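Local coordinates for Exo-beta-1,3-galactanase (Bifidobacterium bifidum, PDB 5FLW), which probably releases galactose from the non-reducing ends of beta-1,3-galactan chains, as a family 43 glycoside hydrolase with a five-bladed beta-propeller fold, at residues Y33-N38 / V48-T53; R60-V65 / A118-F123. All coordinates share one frame; numbering follows the deposited sequence.

Contact 1. Residues Y33-N38 / V48-T53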
# COMPACT_ATOMS: atom_id res chain seq x y z
N TYR A 33 -9.15 -2.86 -8.66
CA TYR A 33 -9.76 -1.89 -7.76
C TYR A 33 -8.65 -1.20 -6.98
O TYR A 33 -7.87 -1.86 -6.29
CB TYR A 33 -10.69 -2.59 -6.77
CG TYR A 33 -11.93 -3.15 -7.42
CD1 TYR A 33 -11.86 -4.25 -8.26
CD2 TYR A 33 -13.18 -2.55 -7.20
CE1 TYR A 33 -13.00 -4.76 -8.88
CE2 TYR A 33 -14.34 -3.05 -7.82
CZ TYR A 33 -14.23 -4.16 -8.66
OH TYR A 33 -15.35 -4.69 -9.29
N ALA A 34 -8.61 0.13 -7.06
CA ALA A 34 -7.69 0.95 -6.26
C ALA A 34 -8.46 1.64 -5.14
O ALA A 34 -9.58 2.12 -5.34
CB ALA A 34 -7.00 2.01 -7.13
N TYR A 35 -7.85 1.70 -3.95
CA TYR A 35 -8.41 2.42 -2.81
C TYR A 35 -7.38 3.46 -2.38
O TYR A 35 -6.28 3.09 -1.98
CB TYR A 35 -8.74 1.45 -1.66
CG TYR A 35 -9.71 0.36 -2.11
CD1 TYR A 35 -11.12 0.55 -2.04
CD2 TYR A 35 -9.24 -0.85 -2.67
CE1 TYR A 35 -12.02 -0.43 -2.48
CE2 TYR A 35 -10.14 -1.83 -3.13
CZ TYR A 35 -11.52 -1.62 -3.02
OH TYR A 35 -12.40 -2.58 -3.45
N GLY A 36 -7.72 4.75 -2.46
CA GLY A 36 -6.76 5.80 -2.22
C GLY A 36 -7.21 6.82 -1.18
O GLY A 36 -8.40 6.93 -0.85
N GLU A 37 -6.21 7.56 -0.65
CA GLU A 37 -6.50 8.65 0.28
C GLU A 37 -7.09 9.84 -0.48
O GLU A 37 -6.45 10.37 -1.38
CB GLU A 37 -5.22 9.08 0.98
CG GLU A 37 -4.51 7.96 1.74
CD GLU A 37 -3.11 8.32 2.22
OE1 GLU A 37 -2.70 9.51 2.15
OE2 GLU A 37 -2.35 7.39 2.60
N ASN A 38 -8.29 10.29 -0.10
CA ASN A 38 -8.80 11.56 -0.62
C ASN A 38 -8.06 12.70 0.08
O ASN A 38 -8.21 12.88 1.30
CB ASN A 38 -10.29 11.67 -0.33
CG ASN A 38 -10.92 12.91 -0.93
OD1 ASN A 38 -10.34 13.52 -1.83
ND2 ASN A 38 -12.11 13.31 -0.44
N VAL A 48 -12.02 7.54 1.83
CA VAL A 48 -11.29 6.64 0.96
C VAL A 48 -12.00 6.63 -0.39
O VAL A 48 -13.20 6.33 -0.46
CB VAL A 48 -11.18 5.23 1.55
CG1 VAL A 48 -10.49 4.29 0.55
CG2 VAL A 48 -10.40 5.27 2.88
N CYS A 49 -11.25 6.94 -1.44
CA CYS A 49 -11.73 6.95 -2.82
C CYS A 49 -11.46 5.61 -3.49
O CYS A 49 -10.36 5.06 -3.37
CB CYS A 49 -10.99 8.04 -3.61
SG CYS A 49 -11.41 9.70 -3.05
N CYS A 50 -12.44 5.13 -4.26
CA CYS A 50 -12.31 3.89 -5.02
C CYS A 50 -12.31 4.19 -6.52
O CYS A 50 -13.16 4.95 -7.00
CB CYS A 50 -13.45 2.92 -4.68
SG CYS A 50 -13.43 1.38 -5.60
N TYR A 51 -11.37 3.57 -7.25
CA TYR A 51 -11.33 3.63 -8.71
C TYR A 51 -11.13 2.23 -9.28
O TYR A 51 -10.50 1.38 -8.65
CB TYR A 51 -10.17 4.50 -9.23
CG TYR A 51 -10.17 5.89 -8.65
CD1 TYR A 51 -9.52 6.15 -7.43
CD2 TYR A 51 -10.85 6.94 -9.27
CE1 TYR A 51 -9.55 7.41 -6.85
CE2 TYR A 51 -10.90 8.20 -8.69
CZ TYR A 51 -10.23 8.42 -7.49
OH TYR A 51 -10.28 9.68 -6.94
N THR A 52 -11.65 2.00 -10.49
CA THR A 52 -11.40 0.74 -11.18
C THR A 52 -10.69 0.99 -12.52
O THR A 52 -10.80 2.06 -13.13
CB THR A 52 -12.68 -0.06 -11.43
OG1 THR A 52 -13.64 0.78 -12.06
CG2 THR A 52 -13.24 -0.60 -10.11
N THR A 53 -9.97 -0.04 -12.96
CA THR A 53 -9.27 0.01 -14.24
C THR A 53 -9.08 -1.41 -14.76
O THR A 53 -9.03 -2.37 -13.99
CB THR A 53 -7.92 0.74 -14.14
OG1 THR A 53 -7.41 1.06 -15.44
CG2 THR A 53 -6.89 -0.10 -13.36
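The carbonyl oxygen of Tyr51 takes the amide of Ala34, N to O 2.8 Å with 172° at the hydrogen, and also receives a longer CA-H contact from Tyr33. Ala34 O returns the bond to Tyr51 N at 3.0 Å, and Gly36 and Cys49 form the next two-bond pair, Gly36 N to Cys49 O being 2.8 Å. Tyr33-Thr52, Tyr35-Cys50 and Glu37-Val48 are the non-hydrogen-bonded pairs. Strands 33-37 and 48-53, whose N-to-C directions differ by 152°, are the two middle strands of the first four-stranded blade of the five-bladed propeller. On the face bearing Tyr33, Tyr35, Val48, Cys50 and Thr52, the Thr52 methyl CG2 sits over one face of the Tyr33 ring, 3.7 Å from its centroid, a CH-pi contact offset toward the rim; Thr52 OG1 is engaged by His62 NE2. With chi1 at 178°, Cys50 SG swings away from the backbone N and comes obliquely to the Tyr35 ring, 3.9 Å from Tyr35 CE1, and also lies near the Tyr33 edge. Val48 CG1 packs on Tyr35 CB at 4.0 Å. On the other face, Cys49 SG meets Asn38 CB at 3.5 Å, where the first segment leaves its strand; Asn38 ND2 is held by Gln46 O.

Contact 2. Residues R60-V65 / A118-F123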
# COMPACT_ATOMS: atom_id res chain seq x y z
N ARG A 60 -11.96 4.66 -13.60
CA ARG A 60 -13.36 4.99 -13.37
C ARG A 60 -13.61 5.17 -11.87
O ARG A 60 -13.35 4.27 -11.07
CB ARG A 60 -14.28 3.93 -13.96
CG ARG A 60 -15.74 4.39 -13.86
CD ARG A 60 -16.60 3.25 -13.55
NE ARG A 60 -18.02 3.44 -13.84
CZ ARG A 60 -18.93 3.79 -12.93
NH1 ARG A 60 -18.54 4.06 -11.67
NH2 ARG A 60 -20.22 3.85 -13.28
N SER A 61 -14.12 6.34 -11.48
CA SER A 61 -14.38 6.61 -10.08
C SER A 61 -15.62 5.85 -9.60
O SER A 61 -16.65 5.80 -10.29
CB SER A 61 -14.63 8.10 -9.90
OG SER A 61 -14.95 8.39 -8.52
N HIS A 62 -15.54 5.28 -8.39
CA HIS A 62 -16.69 4.76 -7.67
C HIS A 62 -17.00 5.58 -6.41
O HIS A 62 -17.71 5.10 -5.51
CB HIS A 62 -16.50 3.27 -7.37
CG HIS A 62 -16.46 2.44 -8.60
ND1 HIS A 62 -17.60 1.96 -9.21
CD2 HIS A 62 -15.43 2.14 -9.44
CE1 HIS A 62 -17.27 1.31 -10.32
NE2 HIS A 62 -15.95 1.42 -10.48
N GLY A 63 -16.44 6.80 -6.33
CA GLY A 63 -16.75 7.71 -5.24
C GLY A 63 -16.05 7.35 -3.95
O GLY A 63 -15.14 6.51 -3.89
N ILE A 64 -16.49 8.01 -2.88
CA ILE A 64 -15.97 7.76 -1.54
C ILE A 64 -16.67 6.52 -0.99
O ILE A 64 -17.90 6.52 -0.81
CB ILE A 64 -16.18 8.99 -0.63
CG1 ILE A 64 -15.33 10.19 -1.14
CG2 ILE A 64 -15.82 8.68 0.82
CD1 ILE A 64 -15.58 11.50 -0.47
N VAL A 65 -15.89 5.47 -0.71
CA VAL A 65 -16.41 4.19 -0.24
C VAL A 65 -16.26 3.99 1.28
O VAL A 65 -16.93 3.11 1.84
CB VAL A 65 -15.85 2.99 -1.05
CG1 VAL A 65 -16.17 3.16 -2.53
CG2 VAL A 65 -14.33 2.82 -0.86
N ALA A 118 -19.63 -5.60 -0.92
CA ALA A 118 -19.19 -5.43 -2.30
C ALA A 118 -17.88 -4.63 -2.28
O ALA A 118 -17.64 -3.88 -1.33
CB ALA A 118 -20.25 -4.67 -3.11
N PRO A 119 -17.02 -4.80 -3.30
CA PRO A 119 -15.74 -4.06 -3.30
C PRO A 119 -15.88 -2.56 -3.46
O PRO A 119 -14.92 -1.82 -3.14
CB PRO A 119 -14.96 -4.69 -4.47
CG PRO A 119 -16.01 -5.20 -5.40
CD PRO A 119 -17.13 -5.69 -4.47
N THR A 120 -17.04 -2.06 -3.88
CA THR A 120 -17.28 -0.63 -3.98
C THR A 120 -18.02 -0.09 -2.77
O THR A 120 -18.53 1.04 -2.84
CB THR A 120 -18.03 -0.30 -5.27
OG1 THR A 120 -19.24 -1.07 -5.33
CG2 THR A 120 -17.13 -0.62 -6.49
N GLY A 121 -18.10 -0.85 -1.68
CA GLY A 121 -18.71 -0.37 -0.46
C GLY A 121 -20.23 -0.27 -0.53
O GLY A 121 -20.86 -0.95 -1.33
N PRO A 122 -20.83 0.58 0.33
CA PRO A 122 -20.16 1.37 1.38
C PRO A 122 -19.52 0.49 2.46
O PRO A 122 -20.07 -0.55 2.80
CB PRO A 122 -21.31 2.20 1.98
CG PRO A 122 -22.54 1.39 1.68
CD PRO A 122 -22.29 0.76 0.33
N PHE A 123 -18.35 0.89 2.94
CA PHE A 123 -17.69 0.19 4.04
C PHE A 123 -18.21 0.77 5.37
O PHE A 123 -18.36 1.99 5.52
CB PHE A 123 -16.15 0.29 3.93
CG PHE A 123 -15.55 -0.55 2.79
CD1 PHE A 123 -15.60 -0.11 1.47
CD2 PHE A 123 -15.00 -1.79 3.05
CE1 PHE A 123 -15.09 -0.90 0.43
CE2 PHE A 123 -14.47 -2.58 2.01
CZ PHE A 123 -14.52 -2.12 0.70
O HOH W 1 -19.67 3.20 -5.15
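Val65 and Phe123 lie side by side and point the same way, with Val65 CG2 4.0 Å from Phe123 CD1 and equally near CE1. The same pair is joined through the backbone: Phe123 N donates to Val65 O at 2.9 Å, with 175° at the hydrogen. Phe123 CG stands beside its own backbone N (chi1 -71°), which brings the ring back to Val65 O; this oxygen lies in the ring plane at the edge, 3.5 Å from CD1. CG1, the other valine methyl, faces the 118-121 turn, 3.2 Å from Thr120 O, a close carbon-oxygen approach.

His62 and Thr120 meet at a slant. The threonine methyl CG2 lies over one face of the imidazole, 4.0 Å from its centroid and displaced toward CG and ND1, as a CH-pi contact. Arg60 NH1 approaches the opposite face near its rim, so the imidazole lies between the threonine methyl and Arg60 NH1. A water bonded to His62 O at 2.8 Å reaches Thr120 O only weakly.

Thr120 belongs to a type I turn, Ala118 to Gly121, closed by a backbone hydrogen bond from Gly121 N to Ala118 O. Gly121 has positive phi, and a cis peptide leads into Pro122, bringing the chain round to Phe123.

The contact joins the outermost strand of the first propeller blade, 60-66, to the loop between strands 110-116 and 124-129 of the second. Val65 and Phe123 both touch Met97 of strand 95-102, and Val65 also packs against Tyr35 of strand 31-37.

How the contacts relate
From the N terminus, strand 31-37 runs into a ten-residue connection, and contact 1 closes it as a hairpin with strand 48-53. The chain then turns into strand 60-66, the next strand of the same sheet, where contact 2 opens. Contact 2 closes a longer excursion of 52 residues, including strands 80-88, 95-102 and 110-116 of the second blade. The two contacts follow in series, neither enclosing nor crossing the other, with centres about 8 Å apart. They meet directly: Cys50 O probably accepts from His62 N, and Tyr35 OH probably bonds to Pro119 O. Contact 1 thus works within the first blade, and contact 2 ties that blade to the second.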